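Local coordinates for protein isocitrate dehydrogenase [NAD] subunit 2, mitochondrial (Saccharomyces cerevisiae, PDB 3BLX) that catalyses, within an octamer with subunit 1, the NAD(+)-dependent oxidative decarboxylation of isocitrate to 2-oxoglutarate in the mitochondrial citric acid cycle, and also binds RNA, at residues V24-G29 against S39-F44; Q75-N80 against K105-F110; L195-F200 against N244-I249; E217-D222 against S233-A238; S275-V280 against L306-L311. One frame throughout, in Å; residues are numbered along the deposited sequence.

Contact 1 of 5, residues V24-G29 against S39-F44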
# COMPACT_ATOMS: atom_id res chain seq x y z
N VAL B 24 6.15 -62.00 0.89
CA VAL B 24 6.68 -60.66 0.67
C VAL B 24 5.64 -59.68 0.07
O VAL B 24 5.19 -59.87 -1.06
CB VAL B 24 7.91 -60.71 -0.26
CG1 VAL B 24 8.34 -59.31 -0.65
CG2 VAL B 24 9.05 -61.46 0.41
N SER B 25 5.27 -58.64 0.81
CA SER B 25 4.31 -57.65 0.31
C SER B 25 4.89 -56.98 -0.92
O SER B 25 6.09 -56.93 -1.09
CB SER B 25 4.03 -56.60 1.39
OG SER B 25 3.51 -57.17 2.57
N PHE B 26 4.04 -56.47 -1.81
CA PHE B 26 4.58 -55.80 -2.98
C PHE B 26 4.38 -54.28 -3.08
O PHE B 26 5.31 -53.52 -2.80
CB PHE B 26 4.14 -56.48 -4.26
CG PHE B 26 5.18 -56.43 -5.33
CD1 PHE B 26 6.02 -57.50 -5.54
CD2 PHE B 26 5.36 -55.28 -6.09
CE1 PHE B 26 7.00 -57.45 -6.51
CE2 PHE B 26 6.34 -55.22 -7.06
CZ PHE B 26 7.16 -56.30 -7.27
N ILE B 27 3.20 -53.82 -3.47
CA ILE B 27 3.00 -52.40 -3.77
C ILE B 27 3.64 -52.12 -5.10
O ILE B 27 4.75 -51.63 -5.16
CB ILE B 27 3.65 -51.44 -2.74
CG1 ILE B 27 3.36 -51.86 -1.31
CG2 ILE B 27 3.21 -49.98 -3.01
CD1 ILE B 27 4.08 -51.05 -0.28
N GLU B 28 2.93 -52.44 -6.17
CA GLU B 28 3.47 -52.25 -7.50
C GLU B 28 3.52 -50.79 -7.88
O GLU B 28 4.23 -50.41 -8.81
CB GLU B 28 2.65 -53.05 -8.51
CG GLU B 28 2.45 -54.51 -8.09
CD GLU B 28 2.02 -55.42 -9.22
OE1 GLU B 28 1.73 -54.90 -10.33
OE2 GLU B 28 1.96 -56.65 -8.99
N GLY B 29 2.77 -49.96 -7.17
CA GLY B 29 2.73 -48.55 -7.49
C GLY B 29 2.09 -48.28 -8.85
O GLY B 29 1.34 -49.11 -9.36
N SER B 39 8.28 -57.46 -14.41
CA SER B 39 9.62 -57.93 -14.72
C SER B 39 10.34 -58.54 -13.52
O SER B 39 11.19 -59.40 -13.68
CB SER B 39 10.46 -56.79 -15.26
OG SER B 39 11.82 -57.13 -15.11
N VAL B 40 10.01 -58.07 -12.32
CA VAL B 40 10.69 -58.60 -11.15
C VAL B 40 10.16 -59.97 -10.80
O VAL B 40 10.91 -60.83 -10.36
CB VAL B 40 10.55 -57.68 -9.93
CG1 VAL B 40 11.12 -58.36 -8.68
CG2 VAL B 40 11.22 -56.35 -10.20
N LYS B 41 8.88 -60.18 -11.03
CA LYS B 41 8.24 -61.46 -10.73
C LYS B 41 8.71 -62.56 -11.71
O LYS B 41 8.94 -63.70 -11.32
CB LYS B 41 6.72 -61.30 -10.76
CG LYS B 41 6.17 -60.36 -9.69
CD LYS B 41 4.68 -60.07 -9.88
CE LYS B 41 4.11 -59.36 -8.65
NZ LYS B 41 2.63 -59.44 -8.54
N LYS B 42 8.86 -62.19 -12.98
CA LYS B 42 9.30 -63.11 -14.03
C LYS B 42 10.76 -63.56 -13.86
O LYS B 42 11.15 -64.62 -14.36
CB LYS B 42 9.12 -62.48 -15.42
CG LYS B 42 7.67 -62.31 -15.87
CD LYS B 42 7.57 -61.85 -17.34
CE LYS B 42 6.12 -61.73 -17.78
NZ LYS B 42 6.02 -61.33 -19.21
N ILE B 43 11.55 -62.74 -13.18
CA ILE B 43 12.95 -63.04 -12.93
C ILE B 43 13.10 -63.73 -11.58
O ILE B 43 14.10 -64.39 -11.31
CB ILE B 43 13.80 -61.77 -12.96
CG1 ILE B 43 13.69 -61.10 -14.33
CG2 ILE B 43 15.24 -62.05 -12.67
CD1 ILE B 43 14.71 -60.00 -14.54
N PHE B 44 12.09 -63.59 -10.73
CA PHE B 44 12.12 -64.24 -9.42
C PHE B 44 11.56 -65.65 -9.56
O PHE B 44 11.98 -66.57 -8.85
CB PHE B 44 11.33 -63.41 -8.38
CG PHE B 44 12.21 -62.55 -7.49
CD1 PHE B 44 13.23 -61.78 -8.01
CD2 PHE B 44 12.00 -62.51 -6.12
CE1 PHE B 44 14.03 -60.99 -7.20
CE2 PHE B 44 12.80 -61.72 -5.30
CZ PHE B 44 13.81 -60.97 -5.85
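Lys41 NZ and Glu28 OE2 meet at 2.9 Å in a salt bridge that is also a hydrogen bond from the ammonium group, which comes in nearly along the C-O direction of the carboxylate oxygen. Lys41 leaves the helix 33-45 with CG anti to the carbonyl carbon (chi1 -63°) and stays extended from there to its tip, which carries the charge across to the loop 24-29. The glutamate side chain crosses it at about a right angle and offers OE2 to the lysine, with Lys41 CE 3.5 Å from the same oxygen. On its way the lysine also passes one face of the Phe26 ring: CE lies 4.0 Å above the ring plane, displaced toward the rim, and is 4.1 Å from CE1 of Phe26. The ammonium itself is 5.2 Å from the ring centroid, at most a weak cation-pi attraction. Trp53 packs edge-to-face with Phe26 and also touches Lys41. Replacing Lys41 by an alanine would probably leave the Glu28 carboxylate without its counter-charge and open a gap over the Phe26 face. The contact ties the loop after strand 22-23 to the helix that follows it in the chain, a strand-loop-helix connection whose partly exposed ion pair rests on a buried aromatic ring; the pairing is chiefly electrostatic, with the end of the lysine's methylene chain lying over the phenylalanine.

Contact 2 of 5, residues Q75-N80 against K105-F110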
# COMPACT_ATOMS: atom_id res chain seq x y z
N GLN B 75 -1.55 -54.30 7.81
CA GLN B 75 -1.55 -55.65 8.36
C GLN B 75 -0.68 -56.59 7.53
O GLN B 75 0.09 -57.39 8.07
CB GLN B 75 -2.97 -56.20 8.43
CG GLN B 75 -3.90 -55.35 9.27
CD GLN B 75 -3.34 -55.08 10.65
OE1 GLN B 75 -2.62 -55.92 11.22
NE2 GLN B 75 -3.65 -53.91 11.20
N SER B 76 -0.80 -56.47 6.22
CA SER B 76 -0.01 -57.27 5.30
C SER B 76 1.51 -57.11 5.51
O SER B 76 2.25 -58.09 5.55
CB SER B 76 -0.37 -56.90 3.87
OG SER B 76 0.52 -57.51 2.95
N ILE B 77 1.96 -55.87 5.64
CA ILE B 77 3.38 -55.57 5.74
C ILE B 77 3.89 -55.83 7.15
O ILE B 77 5.00 -56.30 7.32
CB ILE B 77 3.69 -54.12 5.32
CG1 ILE B 77 3.23 -53.90 3.89
CG2 ILE B 77 5.15 -53.84 5.41
CD1 ILE B 77 3.43 -52.50 3.43
N THR B 78 3.07 -55.53 8.16
CA THR B 78 3.45 -55.78 9.55
C THR B 78 3.68 -57.28 9.77
O THR B 78 4.51 -57.70 10.59
CB THR B 78 2.38 -55.31 10.55
OG1 THR B 78 2.14 -53.91 10.39
CG2 THR B 78 2.81 -55.59 11.99
N LYS B 79 2.92 -58.07 9.03
CA LYS B 79 2.99 -59.52 9.14
C LYS B 79 4.18 -60.09 8.38
O LYS B 79 4.88 -60.95 8.90
CB LYS B 79 1.71 -60.15 8.61
CG LYS B 79 1.74 -61.69 8.59
CD LYS B 79 0.94 -62.25 7.40
CE LYS B 79 -0.42 -61.56 7.25
NZ LYS B 79 -0.99 -61.74 5.88
N ASN B 80 4.38 -59.63 7.15
CA ASN B 80 5.44 -60.17 6.30
C ASN B 80 6.84 -59.67 6.67
O ASN B 80 7.83 -60.36 6.42
CB ASN B 80 5.16 -59.83 4.84
CG ASN B 80 3.90 -60.48 4.34
OD1 ASN B 80 3.37 -61.40 4.95
ND2 ASN B 80 3.40 -60.00 3.21
N LYS B 105 6.90 -43.33 9.01
CA LYS B 105 6.42 -43.14 10.37
C LYS B 105 5.64 -44.34 10.89
O LYS B 105 5.86 -44.78 12.03
CB LYS B 105 5.60 -41.85 10.51
CG LYS B 105 6.35 -40.71 11.17
CD LYS B 105 5.43 -39.58 11.59
CE LYS B 105 6.20 -38.52 12.37
NZ LYS B 105 5.43 -37.25 12.47
N THR B 106 4.76 -44.90 10.07
CA THR B 106 3.93 -46.02 10.51
C THR B 106 4.71 -47.32 10.72
O THR B 106 4.39 -48.08 11.63
CB THR B 106 2.68 -46.27 9.61
OG1 THR B 106 3.00 -47.19 8.57
CG2 THR B 106 2.14 -44.98 9.00
N PHE B 107 5.75 -47.57 9.92
CA PHE B 107 6.52 -48.82 10.02
C PHE B 107 7.82 -48.73 10.81
O PHE B 107 8.57 -49.70 10.87
CB PHE B 107 6.81 -49.41 8.65
CG PHE B 107 5.57 -49.73 7.88
CD1 PHE B 107 5.29 -49.08 6.70
CD2 PHE B 107 4.65 -50.64 8.38
CE1 PHE B 107 4.12 -49.35 6.01
CE2 PHE B 107 3.49 -50.92 7.70
CZ PHE B 107 3.21 -50.27 6.51
N GLY B 108 8.07 -47.57 11.40
CA GLY B 108 9.23 -47.36 12.24
C GLY B 108 10.54 -47.42 11.48
O GLY B 108 11.54 -47.93 12.01
N LEU B 109 10.53 -46.91 10.25
CA LEU B 109 11.73 -46.89 9.41
C LEU B 109 12.65 -45.74 9.78
O LEU B 109 12.28 -44.59 9.65
CB LEU B 109 11.35 -46.79 7.93
CG LEU B 109 10.25 -47.75 7.48
CD1 LEU B 109 9.98 -47.56 6.01
CD2 LEU B 109 10.61 -49.20 7.78
N PHE B 110 13.85 -46.05 10.23
CA PHE B 110 14.72 -45.02 10.76
C PHE B 110 15.96 -44.80 9.89
O PHE B 110 16.57 -43.73 9.94
CB PHE B 110 15.10 -45.34 12.22
CG PHE B 110 15.84 -46.63 12.37
CD1 PHE B 110 17.21 -46.68 12.17
CD2 PHE B 110 15.17 -47.80 12.68
CE1 PHE B 110 17.90 -47.88 12.28
CE2 PHE B 110 15.86 -49.00 12.80
CZ PHE B 110 17.23 -49.04 12.60
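The Phe107 ring lies between Ile77 on one face and Thr106 on the other. It belongs to the last turn of helix 99-107 in the isocitrate/isopropylmalate dehydrogenase fold, a helix that closes in a Schellman motif: Gly108 takes positive phi, with two bonds back into that turn, and the chain leads on toward strand 109-117. Ile77 CG2 sits 4.1 Å above the ring plane, offset toward the rim, while Thr106 OG1 of the ring's own helix stands 3.4 Å over the centre of the opposite face. Thr78 OG1 is near the ring plane, at the edge; its hydrogen bond goes to Val74 O, within helix 71-80. Two helices are thus joined by apolar packing between an isoleucine and an aromatic ring. The two side chains cross at about a right angle. Phe107 has CG anti to its carbonyl carbon (chi1 -60°), which extends the ring toward helix 71-80. Arg104, which probably binds substrate, lies one turn earlier on the same helix, its side chain about 7 Å from that of Phe107. On the face away from Thr106, Ile77 CB is 4.0 Å from Phe107 CE2, and the end of the chain, CD1, comes to 3.8 Å from Phe107 CZ.

Contact 3 of 5, residues L195-F200 against N244-I249; sequences LADGLF and NLYGDI
Helices 195-208 and 244-258 approach near their N-terminal ends, the nearest alpha carbons being those of Asp197 and Leu245 at 10.3 Å, and only the side chains of Asp197 and Tyr246 reach across. Both helices belong to the alpha/beta fold of the isocitrate and isopropylmalate dehydrogenases, and this is probably active-site territory: by similarity Asp248, one residue beyond Gly247, is a magnesium ligand, and Lys189, by similarity critical for catalysis, has its side chain about 3 Å from that of Tyr246. The aspartate and the tyrosine come from opposite directions. The phenol hydroxyl donates a weak hydrogen bond to Asp197 OD1 (3.2 Å from Tyr246 OH), and OD1 lies in the plane of the ring, at its edge. Carboxylate and ring planes are only 18° apart, so the two flat groups are nearly coplanar. Leu245 CB rests 4.0 Å above the centre of one Tyr246 ring face. Asp197 has another, stronger partner: its OD2 makes a salt bridge with Arg194, whose side chain also touches Tyr246. The subunit interface passes close by, for Asp248 OD2 forms a salt bridge with Lys183 of a subunit 1 chain. The tyrosine thus spans from one helix to the other, its side chain bordering both Arg194 and Lys189, the latter probably a catalytic residue. Besides the hydroxyl, a ring carbon also approaches the carboxylate, Tyr246 CE2 being 3.7 Å from Asp197 OD1.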
# COMPACT_ATOMS: atom_id res chain seq x y z
N LEU B 195 26.61 -27.44 17.81
CA LEU B 195 26.56 -28.53 18.75
C LEU B 195 25.49 -29.60 18.43
O LEU B 195 25.32 -30.55 19.17
CB LEU B 195 26.39 -27.98 20.18
CG LEU B 195 25.02 -27.65 20.73
CD1 LEU B 195 25.19 -26.61 21.82
CD2 LEU B 195 24.14 -27.14 19.64
N ALA B 196 24.78 -29.47 17.31
CA ALA B 196 23.91 -30.54 16.84
C ALA B 196 24.75 -31.59 16.13
O ALA B 196 24.49 -32.79 16.20
CB ALA B 196 22.89 -30.01 15.90
N ASP B 197 25.77 -31.13 15.44
CA ASP B 197 26.69 -32.05 14.81
C ASP B 197 27.64 -32.60 15.85
O ASP B 197 28.05 -33.75 15.79
CB ASP B 197 27.43 -31.38 13.65
CG ASP B 197 26.53 -31.15 12.43
OD1 ASP B 197 26.15 -32.14 11.76
OD2 ASP B 197 26.19 -29.98 12.15
N GLY B 198 27.98 -31.78 16.83
CA GLY B 198 28.75 -32.25 17.96
C GLY B 198 28.09 -33.43 18.66
O GLY B 198 28.79 -34.30 19.17
N LEU B 199 26.76 -33.49 18.69
CA LEU B 199 26.08 -34.57 19.40
C LEU B 199 26.11 -35.83 18.58
O LEU B 199 26.25 -36.94 19.10
CB LEU B 199 24.64 -34.17 19.76
CG LEU B 199 23.66 -35.26 20.20
CD1 LEU B 199 22.54 -34.65 20.98
CD2 LEU B 199 23.09 -36.03 19.01
N PHE B 200 25.99 -35.66 17.27
CA PHE B 200 26.00 -36.77 16.35
C PHE B 200 27.36 -37.43 16.33
O PHE B 200 27.44 -38.64 16.34
CB PHE B 200 25.63 -36.28 14.96
CG PHE B 200 25.30 -37.38 14.00
CD1 PHE B 200 24.07 -38.02 14.06
CD2 PHE B 200 26.20 -37.76 13.02
CE1 PHE B 200 23.74 -39.03 13.16
CE2 PHE B 200 25.87 -38.77 12.12
CZ PHE B 200 24.64 -39.40 12.19
N ASN B 244 20.03 -36.42 9.20
CA ASN B 244 19.00 -36.29 8.16
C ASN B 244 19.17 -35.05 7.25
O ASN B 244 18.86 -35.11 6.06
CB ASN B 244 17.61 -36.33 8.79
CG ASN B 244 16.51 -35.96 7.81
OD1 ASN B 244 15.96 -34.86 7.89
ND2 ASN B 244 16.21 -36.85 6.87
N LEU B 245 19.69 -33.95 7.83
CA LEU B 245 19.93 -32.69 7.13
C LEU B 245 20.61 -32.75 5.75
O LEU B 245 20.15 -32.14 4.78
CB LEU B 245 20.71 -31.75 8.05
CG LEU B 245 20.46 -30.27 7.75
CD1 LEU B 245 19.10 -29.81 8.28
CD2 LEU B 245 21.58 -29.38 8.29
N TYR B 246 21.71 -33.48 5.66
CA TYR B 246 22.49 -33.52 4.44
C TYR B 246 22.24 -34.80 3.66
O TYR B 246 22.76 -34.98 2.56
CB TYR B 246 23.98 -33.44 4.75
CG TYR B 246 24.32 -32.61 5.96
CD1 TYR B 246 24.23 -31.23 5.92
CD2 TYR B 246 24.75 -33.22 7.14
CE1 TYR B 246 24.55 -30.47 7.03
CE2 TYR B 246 25.06 -32.47 8.26
CZ TYR B 246 24.96 -31.09 8.20
OH TYR B 246 25.27 -30.33 9.30
N GLY B 247 21.46 -35.71 4.23
CA GLY B 247 21.20 -36.99 3.59
C GLY B 247 20.65 -36.92 2.18
O GLY B 247 21.17 -37.60 1.29
N ASP B 248 19.61 -36.11 1.98
CA ASP B 248 19.00 -35.88 0.67
C ASP B 248 20.04 -35.49 -0.38
O ASP B 248 20.11 -36.09 -1.44
CB ASP B 248 17.93 -34.77 0.77
CG ASP B 248 16.49 -35.31 0.86
OD1 ASP B 248 16.24 -36.47 0.44
OD2 ASP B 248 15.59 -34.56 1.32
N ILE B 249 20.82 -34.46 -0.07
CA ILE B 249 21.81 -33.88 -0.97
C ILE B 249 22.98 -34.82 -1.30
O ILE B 249 23.40 -34.94 -2.45
CB ILE B 249 22.40 -32.60 -0.37
CG1 ILE B 249 21.32 -31.53 -0.22
CG2 ILE B 249 23.55 -32.08 -1.19
CD1 ILE B 249 21.73 -30.43 0.70

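Contact 4 of 5, residues E217-D222 against S233-A238; sequences ETELID and SAYTDA
One side-chain hydrogen bond carries the contact: Tyr235 OH donates to Glu219 OE1 at 2.8 Å. The hydroxyl meets this oxygen from above the carboxylate, 41° out of its plane, whereas seen from the ring the same OE1 sits at the edge and in plane. The two flat groups are turned 38° against each other, and the side chains come from opposite directions. Glu219 reaches well off its strand to the phenol, its chain extended and CG turned away from the backbone N (chi1 -151°). Ionic bonds add a second grip, for Glu219 OE2 forms a salt bridge with Lys227 of helix 221-230. These elements form a beta-alpha-beta crossover: strand 215-220, helix 221-230 and strand 238-242 follow one another, the two strands running parallel on either side of strand 183-188. A leucine in place of Glu219 would probably leave the Tyr235 hydroxyl without its acceptor and Lys227 without its salt-bridge mate. Of the backbone bonds, Ala238 N to Tyr235 O at 3.1 Å closes a type I turn that leads into strand 238-242. Packing contributes too: Ile185 of strand 183-188 touches both Glu219 and Tyr235.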
# COMPACT_ATOMS: atom_id res chain seq x y z
N GLU B 217 36.20 -42.78 11.12
CA GLU B 217 36.73 -41.45 10.78
C GLU B 217 35.58 -40.47 10.77
O GLU B 217 34.44 -40.84 10.50
CB GLU B 217 37.40 -41.45 9.40
CG GLU B 217 38.36 -42.61 9.18
CD GLU B 217 39.05 -42.57 7.83
OE1 GLU B 217 38.79 -41.61 7.06
OE2 GLU B 217 39.85 -43.49 7.54
N THR B 218 35.89 -39.21 11.07
CA THR B 218 34.91 -38.13 10.90
C THR B 218 35.38 -37.19 9.80
O THR B 218 36.59 -36.97 9.64
CB THR B 218 34.67 -37.34 12.21
OG1 THR B 218 35.85 -36.61 12.57
CG2 THR B 218 34.23 -38.27 13.35
N GLU B 219 34.44 -36.63 9.04
CA GLU B 219 34.83 -35.73 7.96
C GLU B 219 33.85 -34.56 7.77
O GLU B 219 32.64 -34.77 7.86
CB GLU B 219 34.98 -36.54 6.68
CG GLU B 219 35.99 -35.98 5.70
CD GLU B 219 36.44 -37.04 4.70
OE1 GLU B 219 35.72 -38.05 4.51
OE2 GLU B 219 37.52 -36.85 4.09
N LEU B 220 34.37 -33.36 7.52
CA LEU B 220 33.53 -32.19 7.26
C LEU B 220 32.82 -32.45 5.96
O LEU B 220 33.44 -32.91 5.02
CB LEU B 220 34.34 -30.90 7.14
CG LEU B 220 34.77 -30.16 8.41
CD1 LEU B 220 35.30 -28.76 8.07
CD2 LEU B 220 33.63 -30.09 9.42
N ILE B 221 31.53 -32.14 5.90
CA ILE B 221 30.79 -32.38 4.68
C ILE B 221 31.45 -31.63 3.52
O ILE B 221 31.51 -32.16 2.43
CB ILE B 221 29.32 -32.02 4.82
CG1 ILE B 221 28.55 -32.55 3.62
CG2 ILE B 221 29.18 -30.53 4.96
CD1 ILE B 221 27.15 -32.11 3.54
N ASP B 222 32.00 -30.44 3.77
CA ASP B 222 32.76 -29.72 2.74
C ASP B 222 33.85 -30.59 2.12
O ASP B 222 34.00 -30.65 0.91
CB ASP B 222 33.47 -28.48 3.31
CG ASP B 222 32.55 -27.54 4.06
OD1 ASP B 222 31.66 -28.02 4.79
OD2 ASP B 222 32.75 -26.31 3.94
N SER B 233 36.58 -43.34 -6.04
CA SER B 233 37.06 -44.67 -5.66
C SER B 233 37.61 -44.68 -4.22
O SER B 233 37.58 -45.72 -3.54
CB SER B 233 38.08 -45.20 -6.66
OG SER B 233 39.25 -44.39 -6.70
N ALA B 234 38.07 -43.51 -3.76
CA ALA B 234 38.67 -43.36 -2.44
C ALA B 234 37.72 -43.70 -1.29
O ALA B 234 38.11 -43.73 -0.13
CB ALA B 234 39.19 -41.96 -2.28
N TYR B 235 36.45 -43.95 -1.62
CA TYR B 235 35.44 -44.18 -0.60
C TYR B 235 34.80 -45.54 -0.72
O TYR B 235 33.87 -45.85 0.02
CB TYR B 235 34.36 -43.08 -0.65
CG TYR B 235 34.78 -41.77 -0.02
CD1 TYR B 235 35.41 -40.79 -0.77
CD2 TYR B 235 34.55 -41.52 1.33
CE1 TYR B 235 35.81 -39.60 -0.19
CE2 TYR B 235 34.94 -40.32 1.91
CZ TYR B 235 35.56 -39.37 1.14
OH TYR B 235 35.93 -38.18 1.71
N THR B 236 35.30 -46.37 -1.63
CA THR B 236 34.71 -47.69 -1.83
C THR B 236 35.10 -48.71 -0.76
O THR B 236 34.65 -49.84 -0.79
CB THR B 236 35.02 -48.25 -3.22
OG1 THR B 236 36.34 -48.74 -3.21
CG2 THR B 236 34.91 -47.15 -4.28
N ASP B 237 35.90 -48.29 0.20
CA ASP B 237 36.20 -49.10 1.37
C ASP B 237 35.51 -48.55 2.61
O ASP B 237 35.88 -48.85 3.74
CB ASP B 237 37.71 -49.12 1.63
CG ASP B 237 38.29 -47.72 1.83
OD1 ASP B 237 37.98 -46.82 1.02
OD2 ASP B 237 39.06 -47.52 2.79
N ALA B 238 34.51 -47.70 2.40
CA ALA B 238 33.87 -47.04 3.52
C ALA B 238 32.38 -47.00 3.41
O ALA B 238 31.79 -47.08 2.33
CB ALA B 238 34.40 -45.65 3.69

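Contact 5 of 5, residues S275-V280 against L306-L311; sequences SIFEAV and LNHMGL
His308 reaches from helix 296-309 to Phe277 and Ser275 on strand 275-279, and most atoms of its side chain meet a partner in turn. CB lies 3.6 Å from Phe277 CZ, and CG is 3.7 Å from the same carbon. The ring then turns past the phenylalanine: His308 ND1 is 3.6 Å from Phe277 CZ, close to the plane of the phenyl ring, at its edge. Centroids are 5.5 Å apart with planes at 44°, an oblique pairing. Farther out the serine takes over, with His308 CE1 3.5 Å from both CB and OG of Ser275. At the tip, NE2 is hydrogen-bonded to Gly9 O, a backbone oxygen from the N-terminal part of the chain, which probably helps to fix the rotation of the imidazole. A chi1 of 172° puts CG anti to the backbone N and swings the ring toward the strand. Phe277 is hemmed in by Met304 and Met305 of the same helix, and Ala268 of strand 266-271 touches it from the neighbouring strand. Gly310, with positive phi, ends the helix just beyond. The result is a helix laid against strand 275-279, next to the edge strand of the mixed sheet, the layered alpha/beta packing of the isocitrate/isopropylmalate dehydrogenase fold.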
# COMPACT_ATOMS: atom_id res chain seq x y z
N SER B 275 11.06 -53.65 6.84
CA SER B 275 12.00 -52.99 5.94
C SER B 275 11.45 -52.95 4.53
O SER B 275 11.06 -53.96 3.98
CB SER B 275 13.36 -53.70 5.94
OG SER B 275 14.07 -53.46 7.13
N ILE B 276 11.44 -51.77 3.94
CA ILE B 276 10.86 -51.58 2.62
C ILE B 276 11.95 -51.23 1.64
O ILE B 276 12.86 -50.50 1.98
CB ILE B 276 9.82 -50.48 2.68
CG1 ILE B 276 8.71 -50.88 3.66
CG2 ILE B 276 9.28 -50.18 1.31
CD1 ILE B 276 7.51 -49.97 3.64
N PHE B 277 11.86 -51.76 0.43
CA PHE B 277 12.92 -51.61 -0.56
C PHE B 277 12.33 -51.05 -1.81
O PHE B 277 11.29 -51.52 -2.24
CB PHE B 277 13.57 -52.97 -0.84
CG PHE B 277 14.23 -53.57 0.36
CD1 PHE B 277 15.61 -53.49 0.53
CD2 PHE B 277 13.46 -54.17 1.36
CE1 PHE B 277 16.22 -54.04 1.66
CE2 PHE B 277 14.07 -54.72 2.50
CZ PHE B 277 15.45 -54.66 2.65
N GLU B 278 12.97 -50.05 -2.39
CA GLU B 278 12.36 -49.33 -3.49
C GLU B 278 13.37 -48.69 -4.40
O GLU B 278 14.48 -48.38 -3.98
CB GLU B 278 11.43 -48.23 -2.95
CG GLU B 278 12.06 -47.29 -1.92
CD GLU B 278 11.14 -46.11 -1.51
OE1 GLU B 278 10.23 -45.72 -2.28
OE2 GLU B 278 11.34 -45.54 -0.41
N ALA B 279 12.98 -48.49 -5.65
CA ALA B 279 13.74 -47.62 -6.53
C ALA B 279 13.42 -46.19 -6.12
O ALA B 279 12.40 -45.95 -5.48
CB ALA B 279 13.37 -47.87 -7.96
N VAL B 280 14.27 -45.23 -6.48
CA VAL B 280 14.04 -43.86 -6.08
C VAL B 280 13.67 -42.95 -7.24
O VAL B 280 13.51 -41.75 -7.06
CB VAL B 280 15.25 -43.25 -5.32
CG1 VAL B 280 15.66 -44.16 -4.18
CG2 VAL B 280 16.41 -43.04 -6.25
N LEU B 306 16.64 -59.49 -0.92
CA LEU B 306 17.12 -60.87 -0.78
C LEU B 306 18.19 -60.93 0.31
O LEU B 306 18.02 -61.62 1.31
CB LEU B 306 17.66 -61.39 -2.12
CG LEU B 306 16.74 -62.21 -3.06
CD1 LEU B 306 15.27 -62.12 -2.70
CD2 LEU B 306 16.98 -61.83 -4.52
N ASN B 307 19.27 -60.19 0.10
CA ASN B 307 20.35 -60.11 1.07
C ASN B 307 19.89 -59.78 2.49
O ASN B 307 20.55 -60.14 3.45
CB ASN B 307 21.41 -59.08 0.64
CG ASN B 307 22.36 -59.64 -0.39
OD1 ASN B 307 22.84 -60.76 -0.27
ND2 ASN B 307 22.65 -58.84 -1.42
N HIS B 308 18.78 -59.09 2.62
CA HIS B 308 18.31 -58.72 3.95
C HIS B 308 17.57 -59.90 4.56
O HIS B 308 17.44 -60.02 5.79
CB HIS B 308 17.44 -57.44 3.87
CG HIS B 308 16.77 -57.09 5.16
ND1 HIS B 308 15.40 -57.07 5.31
CD2 HIS B 308 17.27 -56.74 6.37
CE1 HIS B 308 15.08 -56.73 6.54
NE2 HIS B 308 16.20 -56.52 7.21
N MET B 309 17.13 -60.80 3.68
CA MET B 309 16.34 -61.96 4.07
C MET B 309 17.23 -63.18 4.31
O MET B 309 16.86 -64.09 5.05
CB MET B 309 15.26 -62.26 3.02
CG MET B 309 14.08 -61.31 3.08
SD MET B 309 12.76 -61.69 1.92
CE MET B 309 13.68 -61.74 0.40
N GLY B 310 18.41 -63.20 3.70
CA GLY B 310 19.35 -64.30 3.89
C GLY B 310 19.54 -65.16 2.66
O GLY B 310 20.43 -66.00 2.61
N LEU B 311 18.69 -64.95 1.66
CA LEU B 311 18.80 -65.65 0.38
C LEU B 311 19.98 -65.12 -0.43
O LEU B 311 19.79 -64.65 -1.55
CB LEU B 311 17.51 -65.50 -0.41
CG LEU B 311 16.21 -65.65 0.40
CD1 LEU B 311 15.00 -65.47 -0.50
CD2 LEU B 311 16.15 -66.99 1.12

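Contacts 2, 3 and 5 are buried, contacts 1 and 4 only partly so, but burial does not fix the chemistry: contacts 2 and 5 are mainly apolar and aromatic, whereas buried contact 3 and partly buried contact 4 are tyrosine-carboxylate pairs and contact 1 a salt bridge. Contacts 1, 2 and 5 form one connected region: Ser25 hydrogen-bonds to Ser76 and Asn80, Phe44 packs on Leu306, and Phe107 on Ile276. Contacts 3 and 4 make a second group, joined where Tyr246 CB meets Ile221, contact 4 lying inside the loop that contact 3 closes. Contacts 2, 4 and 5 reach the same sheet; contacts 1 and 4 lie on opposite sides of the chain's centre, about 35 Å apart between centres.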